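Local coordinates for CcbJ (Streptomyces caelestis, PDB 4HGZ), which is an S-adenosyl-L-methionine-dependent methyltransferase that probably transfers a methyl group to a nitrogen atom of its substrate, at residues G244-R250 and V267-A273; E52-F56 and H251-R256; C170-A174 and L228-P233. All blocks are in the same frame, centred on the assembly; numbering follows the deposited sequence.

In the fold
Near the N terminus, helix 50-61 offers E52-F56, which waits nearly two hundred residues for its partner in contact 2. The chain then builds the parallel strands of the methyltransferase sheet and reaches C170-A174 at the end of strand 164-171. It leaves for the four-stranded antiparallel sheet and returns at L228-P233, closing contact 3 where the two sheets meet; this loop is nested inside that of contact 2. Helix 233-242 leads to G244-R250, and H251-R256 follows directly to close contact 2. V267-A273 then closes contact 1, a hairpin at the sheet edge whose segments alternate with those of contact 2; the two touch where V267 meets H251 and F254 and V269 meets F56.

Contact 1: residues G244-R250 and V267-A273; sequences GLELVER and VSVYRAA
L247 and Y270 lie side by side across the strands at the apolar centre, on the face covered by helix 233-242. L247 CD1 lies over one face of the Y270 ring, 4.1 Å from its centroid, a CH-pi contact; with chi1 at -176°, the leucine sends its branch away from its N. CB of L245 packs on Y270 CB at 4.0 Å. On the other face of the sheet, the CG methylene of E249 lies alongside CG2 of V269, an aliphatic use of an acidic residue whose OE1 bonds to H251.

These are the last two strands of the class I methyltransferase sheet, order 3-2-1-4-5-7-6, in which the seventh, 265-272, runs against the others; 245-251 lies at one edge. A classic beta bulge sets V248 and E249 opposite V269, whose O accepts a bond from V248 N at 2.8 Å and a weak one from E249 N at 3.4 Å. V248, in the bulge, points toward the partner strand and puts CG2 by V269 CG1.

Farther out, R250 NH1 gives S268 OG a weak bond of 2.8 Å, while R250 NH2 bridges to D237, which also binds Y270 OH. At the other end G244, whose positive phi suits glycine, closes a Schellman motif, and its O accepts from A273 N. On the V269 face, E246 OE2 and R271 NH2 form a salt bridge of 3.1 Å, their planes 30° apart.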
# COMPACT_ATOMS: atom_id res chain seq x y z
N GLY C 244 28.11 28.40 -6.29
CA GLY C 244 28.11 29.59 -7.15
C GLY C 244 27.23 29.50 -8.40
O GLY C 244 27.45 30.22 -9.37
N LEU C 245 26.23 28.63 -8.38
CA LEU C 245 25.34 28.44 -9.53
C LEU C 245 23.92 28.85 -9.17
O LEU C 245 23.54 28.79 -8.00
CB LEU C 245 25.33 26.98 -9.97
CG LEU C 245 26.56 26.40 -10.65
CD1 LEU C 245 26.44 24.87 -10.74
CD2 LEU C 245 26.75 27.02 -12.01
N GLU C 246 23.13 29.25 -10.17
CA GLU C 246 21.71 29.56 -9.96
C GLU C 246 20.82 28.88 -11.01
O GLU C 246 21.16 28.86 -12.19
CB GLU C 246 21.45 31.07 -9.91
CG GLU C 246 21.45 31.76 -11.28
CD GLU C 246 21.47 33.29 -11.19
OE1 GLU C 246 21.30 33.83 -10.07
OE2 GLU C 246 21.66 33.94 -12.24
N LEU C 247 19.69 28.34 -10.56
CA LEU C 247 18.78 27.61 -11.44
C LEU C 247 18.13 28.53 -12.45
O LEU C 247 17.62 29.59 -12.09
CB LEU C 247 17.69 26.96 -10.60
CG LEU C 247 16.67 26.07 -11.31
CD1 LEU C 247 17.34 24.81 -11.82
CD2 LEU C 247 15.54 25.74 -10.34
N VAL C 248 18.15 28.14 -13.73
CA VAL C 248 17.46 28.92 -14.74
C VAL C 248 16.25 28.19 -15.32
O VAL C 248 15.31 28.83 -15.79
CB VAL C 248 18.38 29.38 -15.88
CG1 VAL C 248 19.34 30.42 -15.37
CG2 VAL C 248 19.14 28.21 -16.48
N GLU C 249 16.25 26.86 -15.28
CA GLU C 249 15.06 26.13 -15.71
C GLU C 249 15.09 24.67 -15.29
O GLU C 249 16.15 24.07 -15.13
CB GLU C 249 14.88 26.24 -17.22
CG GLU C 249 16.06 25.78 -18.04
CD GLU C 249 15.95 26.17 -19.51
OE1 GLU C 249 15.90 25.26 -20.37
OE2 GLU C 249 15.93 27.38 -19.81
N ARG C 250 13.89 24.11 -15.10
CA ARG C 250 13.76 22.71 -14.75
C ARG C 250 12.64 22.07 -15.56
O ARG C 250 11.53 22.61 -15.63
CB ARG C 250 13.46 22.53 -13.27
CG ARG C 250 14.10 21.28 -12.72
CD ARG C 250 13.54 20.86 -11.39
NE ARG C 250 13.76 21.86 -10.36
CZ ARG C 250 14.92 22.08 -9.76
NH1 ARG C 250 15.99 21.38 -10.10
NH2 ARG C 250 15.01 23.01 -8.83
N VAL C 267 15.42 17.49 -15.36
CA VAL C 267 16.56 18.02 -16.05
C VAL C 267 16.65 19.46 -15.59
O VAL C 267 15.70 20.22 -15.71
CB VAL C 267 16.35 17.97 -17.56
CG1 VAL C 267 17.41 18.77 -18.27
CG2 VAL C 267 16.34 16.53 -18.03
N SER C 268 17.80 19.83 -15.04
CA SER C 268 17.97 21.15 -14.48
C SER C 268 19.10 21.87 -15.19
O SER C 268 20.13 21.26 -15.52
CB SER C 268 18.26 21.06 -12.98
OG SER C 268 17.26 20.30 -12.32
N VAL C 269 18.90 23.16 -15.42
CA VAL C 269 19.88 23.98 -16.09
C VAL C 269 20.29 25.13 -15.18
O VAL C 269 19.43 25.91 -14.73
CB VAL C 269 19.31 24.57 -17.38
CG1 VAL C 269 20.39 25.30 -18.16
CG2 VAL C 269 18.69 23.49 -18.21
N TYR C 270 21.60 25.25 -14.93
CA TYR C 270 22.15 26.26 -14.03
C TYR C 270 23.11 27.20 -14.76
O TYR C 270 23.76 26.80 -15.73
CB TYR C 270 22.91 25.58 -12.89
CG TYR C 270 22.07 24.67 -12.02
CD1 TYR C 270 21.38 25.18 -10.92
CD2 TYR C 270 21.96 23.32 -12.29
CE1 TYR C 270 20.63 24.35 -10.12
CE2 TYR C 270 21.20 22.49 -11.50
CZ TYR C 270 20.54 23.01 -10.41
OH TYR C 270 19.77 22.19 -9.61
N ARG C 271 23.18 28.43 -14.26
CA ARG C 271 24.13 29.43 -14.75
C ARG C 271 25.05 29.82 -13.61
O ARG C 271 24.76 29.55 -12.45
CB ARG C 271 23.42 30.70 -15.21
CG ARG C 271 22.82 30.66 -16.59
CD ARG C 271 22.28 32.04 -16.95
NE ARG C 271 21.41 32.57 -15.90
CZ ARG C 271 20.92 33.81 -15.88
NH1 ARG C 271 21.23 34.67 -16.84
NH2 ARG C 271 20.13 34.19 -14.89
N ALA C 272 26.14 30.49 -13.95
CA ALA C 272 27.01 31.09 -12.96
C ALA C 272 26.24 32.24 -12.34
O ALA C 272 25.49 32.92 -13.03
CB ALA C 272 28.26 31.60 -13.61
N ALA C 273 26.41 32.47 -11.04
CA ALA C 273 25.65 33.51 -10.35
C ALA C 273 26.24 34.90 -10.58
O ALA C 273 27.42 35.14 -10.33
CB ALA C 273 25.54 33.21 -8.87

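Contact 2: residues E52-F56 and H251-R256; sequences EAALF and HADFER
F254 and F56 meet in an aromatic cluster with H251, in which the loop following strand 245-251 packs against helix 50-61 of the methyltransferase fold. The edge of the F254 ring comes up to F56, CD1 to CG at 3.5 Å, the ring planes 57° apart. Over one face of F254 sits A53: its CA is 3.8 Å from the ring centroid, and its small methyl lets the phenyl lie close to the helix. F56 swings its ring out toward the loop, CG anti to its N (chi1 -170°), where CE1 reaches H251 CD2 at 4.0 Å.

At the charged, exposed edge the extended chain of R256 brings a face of its guanidinium over F56 CD1, the planes 23° apart and NH2 3.4 Å from CD1. E52 and E255 run side by side, CG methylenes touching, and a salt bridge from R257 to E255 probably eases the repulsion between the like charges.

V267 and V269 back F56. The A53 side chain lies about 5 Å from that of R75, which binds S-adenosyl-L-homocysteine, absent from this chain, in another structure. A type I turn from D253 to R256 shapes the loop, as does an Asx turn in which E255 N donates to D253 OD1 at 3.0 Å, from above the carboxylate plane.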
# COMPACT_ATOMS: atom_id res chain seq x y z
N GLU C 52 17.57 12.94 -27.63
CA GLU C 52 16.92 14.13 -27.08
C GLU C 52 17.88 14.93 -26.20
O GLU C 52 17.89 16.16 -26.25
CB GLU C 52 15.63 13.78 -26.33
CG GLU C 52 14.50 13.28 -27.24
CD GLU C 52 14.85 11.96 -27.92
OE1 GLU C 52 15.80 11.29 -27.45
OE2 GLU C 52 14.19 11.61 -28.92
N ALA C 53 18.68 14.22 -25.41
CA ALA C 53 19.70 14.87 -24.61
C ALA C 53 20.60 15.68 -25.53
O ALA C 53 20.94 16.83 -25.23
CB ALA C 53 20.51 13.85 -23.84
N ALA C 54 21.00 15.07 -26.64
CA ALA C 54 21.93 15.73 -27.55
C ALA C 54 21.33 17.05 -28.04
O ALA C 54 21.92 18.12 -27.90
CB ALA C 54 22.29 14.81 -28.73
N LEU C 55 20.13 16.96 -28.60
CA LEU C 55 19.47 18.14 -29.11
C LEU C 55 19.43 19.19 -28.00
O LEU C 55 19.84 20.34 -28.19
CB LEU C 55 18.06 17.79 -29.62
CG LEU C 55 18.00 16.96 -30.92
CD1 LEU C 55 16.67 16.18 -31.08
CD2 LEU C 55 18.24 17.83 -32.16
N PHE C 56 18.97 18.77 -26.82
CA PHE C 56 18.90 19.67 -25.68
C PHE C 56 20.21 20.39 -25.43
O PHE C 56 20.25 21.61 -25.40
CB PHE C 56 18.47 18.92 -24.43
CG PHE C 56 18.14 19.82 -23.28
CD1 PHE C 56 16.84 20.26 -23.08
CD2 PHE C 56 19.12 20.23 -22.40
CE1 PHE C 56 16.54 21.09 -22.02
CE2 PHE C 56 18.82 21.07 -21.34
CZ PHE C 56 17.53 21.50 -21.15
N HIS C 251 12.93 20.93 -16.16
CA HIS C 251 11.92 20.16 -16.89
C HIS C 251 11.87 18.74 -16.33
O HIS C 251 12.67 18.37 -15.47
CB HIS C 251 12.26 20.10 -18.38
CG HIS C 251 12.76 21.40 -18.94
ND1 HIS C 251 11.93 22.32 -19.53
CD2 HIS C 251 14.00 21.92 -19.00
CE1 HIS C 251 12.64 23.36 -19.93
NE2 HIS C 251 13.90 23.14 -19.62
N ALA C 252 10.94 17.95 -16.85
CA ALA C 252 10.81 16.56 -16.44
C ALA C 252 11.76 15.69 -17.24
O ALA C 252 12.04 14.56 -16.86
CB ALA C 252 9.37 16.09 -16.66
N ASP C 253 12.22 16.21 -18.36
CA ASP C 253 12.94 15.38 -19.31
C ASP C 253 13.52 16.25 -20.42
O ASP C 253 13.28 17.45 -20.46
CB ASP C 253 12.00 14.33 -19.87
CG ASP C 253 10.96 14.92 -20.81
OD1 ASP C 253 11.07 16.13 -21.14
OD2 ASP C 253 10.04 14.18 -21.22
N PHE C 254 14.28 15.65 -21.33
CA PHE C 254 15.00 16.48 -22.29
C PHE C 254 14.14 17.11 -23.38
O PHE C 254 14.64 17.87 -24.20
CB PHE C 254 16.19 15.74 -22.91
CG PHE C 254 17.36 15.62 -21.98
CD1 PHE C 254 17.99 16.76 -21.50
CD2 PHE C 254 17.80 14.38 -21.56
CE1 PHE C 254 19.07 16.65 -20.63
CE2 PHE C 254 18.87 14.27 -20.69
CZ PHE C 254 19.51 15.41 -20.23
N GLU C 255 12.85 16.77 -23.42
CA GLU C 255 11.97 17.39 -24.41
C GLU C 255 11.18 18.53 -23.76
O GLU C 255 10.25 19.06 -24.35
CB GLU C 255 11.04 16.37 -25.06
CG GLU C 255 11.75 15.12 -25.56
CD GLU C 255 10.86 14.28 -26.46
OE1 GLU C 255 10.54 14.74 -27.57
OE2 GLU C 255 10.48 13.16 -26.05
N ARG C 256 11.56 18.90 -22.55
CA ARG C 256 11.03 20.11 -21.95
C ARG C 256 9.59 19.99 -21.45
O ARG C 256 8.89 20.99 -21.31
CB ARG C 256 11.15 21.28 -22.92
CG ARG C 256 12.59 21.58 -23.29
CD ARG C 256 12.77 22.92 -23.98
NE ARG C 256 14.19 23.25 -24.06
CZ ARG C 256 15.06 22.67 -24.90
NH1 ARG C 256 14.65 21.72 -25.75
NH2 ARG C 256 16.34 23.04 -24.89

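Contact 3: residues C170-A174 and L228-P233; sequences CLNPA and LRYAYP
P173 packs its ring against two tyrosines, Y230 and Y232, and the contact is carried by apolar and CH-pi interactions. CG of the proline lies over one face of the Y232 ring, 4.0 Å from the centroid and 19° off the normal, while CB is 3.4 Å from CE1. A compact, rigid ring whose C-H bonds are slightly polarised suits such a face well. The same CG also touches CD1 of Y230, at 3.6 Å, the proline and tyrosine side chains running antiparallel alongside one another.

Among the aliphatic contacts, L171 uses both of its methyls: CD2 meets CD1 of L228 at 3.7 Å and CD1 rests on CB of Y230. With chi1 at 69°, CG sits over the backbone, flanked by both N and C, which brings its two methyls round to the partner segment. Here strand 164-171 of the methyltransferase sheet runs out, and strand 221-229, the last of the four-stranded antiparallel sheet, hands the chain to helix 233-242, so the contact sits at the seam between the two sheets. Y232 holds the N-cap position of that helix, and P233 fits its first turn, where no backbone N-H is needed.

Polar groups find their partners outside the two segments. N172 lays OD1 against CG of P233, 3.5 Å away, and gives ND2 to the carbonyl of S263; Y230 OH bonds to H201, which lies on the antiparallel sheet. The Y232 ring also stacks on Y232 of a second subunit, which brings this seam to a subunit interface.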
# COMPACT_ATOMS: atom_id res chain seq x y z
N CYS C 170 18.62 14.07 -13.04
CA CYS C 170 18.65 13.28 -11.82
C CYS C 170 17.29 12.72 -11.47
O CYS C 170 16.27 13.34 -11.75
CB CYS C 170 19.09 14.15 -10.64
SG CYS C 170 20.58 15.07 -10.89
N LEU C 171 17.27 11.56 -10.81
CA LEU C 171 16.02 11.02 -10.30
C LEU C 171 15.39 12.02 -9.34
O LEU C 171 16.07 12.72 -8.60
CB LEU C 171 16.27 9.68 -9.60
CG LEU C 171 17.05 9.71 -8.29
CD1 LEU C 171 16.09 9.85 -7.13
CD2 LEU C 171 17.87 8.43 -8.15
N ASN C 172 14.06 12.09 -9.38
CA ASN C 172 13.29 13.02 -8.57
C ASN C 172 12.57 12.21 -7.49
O ASN C 172 11.59 11.52 -7.78
CB ASN C 172 12.30 13.74 -9.47
CG ASN C 172 11.31 14.61 -8.71
OD1 ASN C 172 11.70 15.47 -7.91
ND2 ASN C 172 10.01 14.42 -9.00
N PRO C 173 13.08 12.26 -6.26
CA PRO C 173 12.64 11.37 -5.18
C PRO C 173 11.12 11.35 -4.98
O PRO C 173 10.53 10.27 -4.88
CB PRO C 173 13.36 11.92 -3.95
CG PRO C 173 14.54 12.64 -4.49
CD PRO C 173 14.14 13.18 -5.82
N ALA C 174 10.48 12.52 -4.92
CA ALA C 174 9.02 12.57 -4.79
C ALA C 174 8.33 11.67 -5.81
O ALA C 174 7.57 10.77 -5.45
CB ALA C 174 8.50 13.98 -4.93
N LEU C 228 23.92 5.23 -5.40
CA LEU C 228 23.63 6.64 -5.62
C LEU C 228 23.48 7.35 -4.28
O LEU C 228 23.08 6.74 -3.30
CB LEU C 228 22.33 6.81 -6.41
CG LEU C 228 22.21 6.08 -7.75
CD1 LEU C 228 20.79 6.13 -8.24
CD2 LEU C 228 23.17 6.65 -8.79
N ARG C 229 23.81 8.63 -4.24
CA ARG C 229 23.27 9.48 -3.21
C ARG C 229 22.47 10.53 -3.92
O ARG C 229 23.03 11.32 -4.68
CB ARG C 229 24.33 10.18 -2.33
CG ARG C 229 23.64 10.72 -1.07
CD ARG C 229 24.15 12.04 -0.55
NE ARG C 229 23.74 13.22 -1.31
CZ ARG C 229 23.08 14.25 -0.80
NH1 ARG C 229 22.72 14.27 0.48
NH2 ARG C 229 22.78 15.29 -1.57
N TYR C 230 21.16 10.56 -3.69
CA TYR C 230 20.32 11.52 -4.41
C TYR C 230 20.11 12.79 -3.61
O TYR C 230 20.38 12.83 -2.40
CB TYR C 230 18.98 10.90 -4.80
CG TYR C 230 18.19 10.35 -3.63
CD1 TYR C 230 17.42 11.19 -2.84
CD2 TYR C 230 18.21 9.00 -3.33
CE1 TYR C 230 16.70 10.69 -1.77
CE2 TYR C 230 17.49 8.50 -2.26
CZ TYR C 230 16.74 9.35 -1.49
OH TYR C 230 16.02 8.85 -0.44
N ALA C 231 19.65 13.83 -4.28
CA ALA C 231 19.29 15.05 -3.58
C ALA C 231 17.86 15.42 -3.95
O ALA C 231 17.39 15.11 -5.05
CB ALA C 231 20.21 16.17 -3.96
N TYR C 232 17.17 16.08 -3.04
CA TYR C 232 15.88 16.63 -3.39
C TYR C 232 16.11 17.93 -4.13
O TYR C 232 17.09 18.63 -3.88
CB TYR C 232 15.08 16.87 -2.14
CG TYR C 232 14.51 15.61 -1.53
CD1 TYR C 232 13.25 15.15 -1.88
CD2 TYR C 232 15.22 14.91 -0.57
CE1 TYR C 232 12.72 14.03 -1.32
CE2 TYR C 232 14.69 13.78 0.01
CZ TYR C 232 13.45 13.35 -0.37
OH TYR C 232 12.93 12.23 0.20
N PRO C 233 15.21 18.26 -5.07
CA PRO C 233 15.31 19.49 -5.86
C PRO C 233 15.70 20.73 -5.04
O PRO C 233 16.60 21.47 -5.44
CB PRO C 233 13.90 19.63 -6.42
CG PRO C 233 13.50 18.21 -6.67
CD PRO C 233 14.07 17.43 -5.49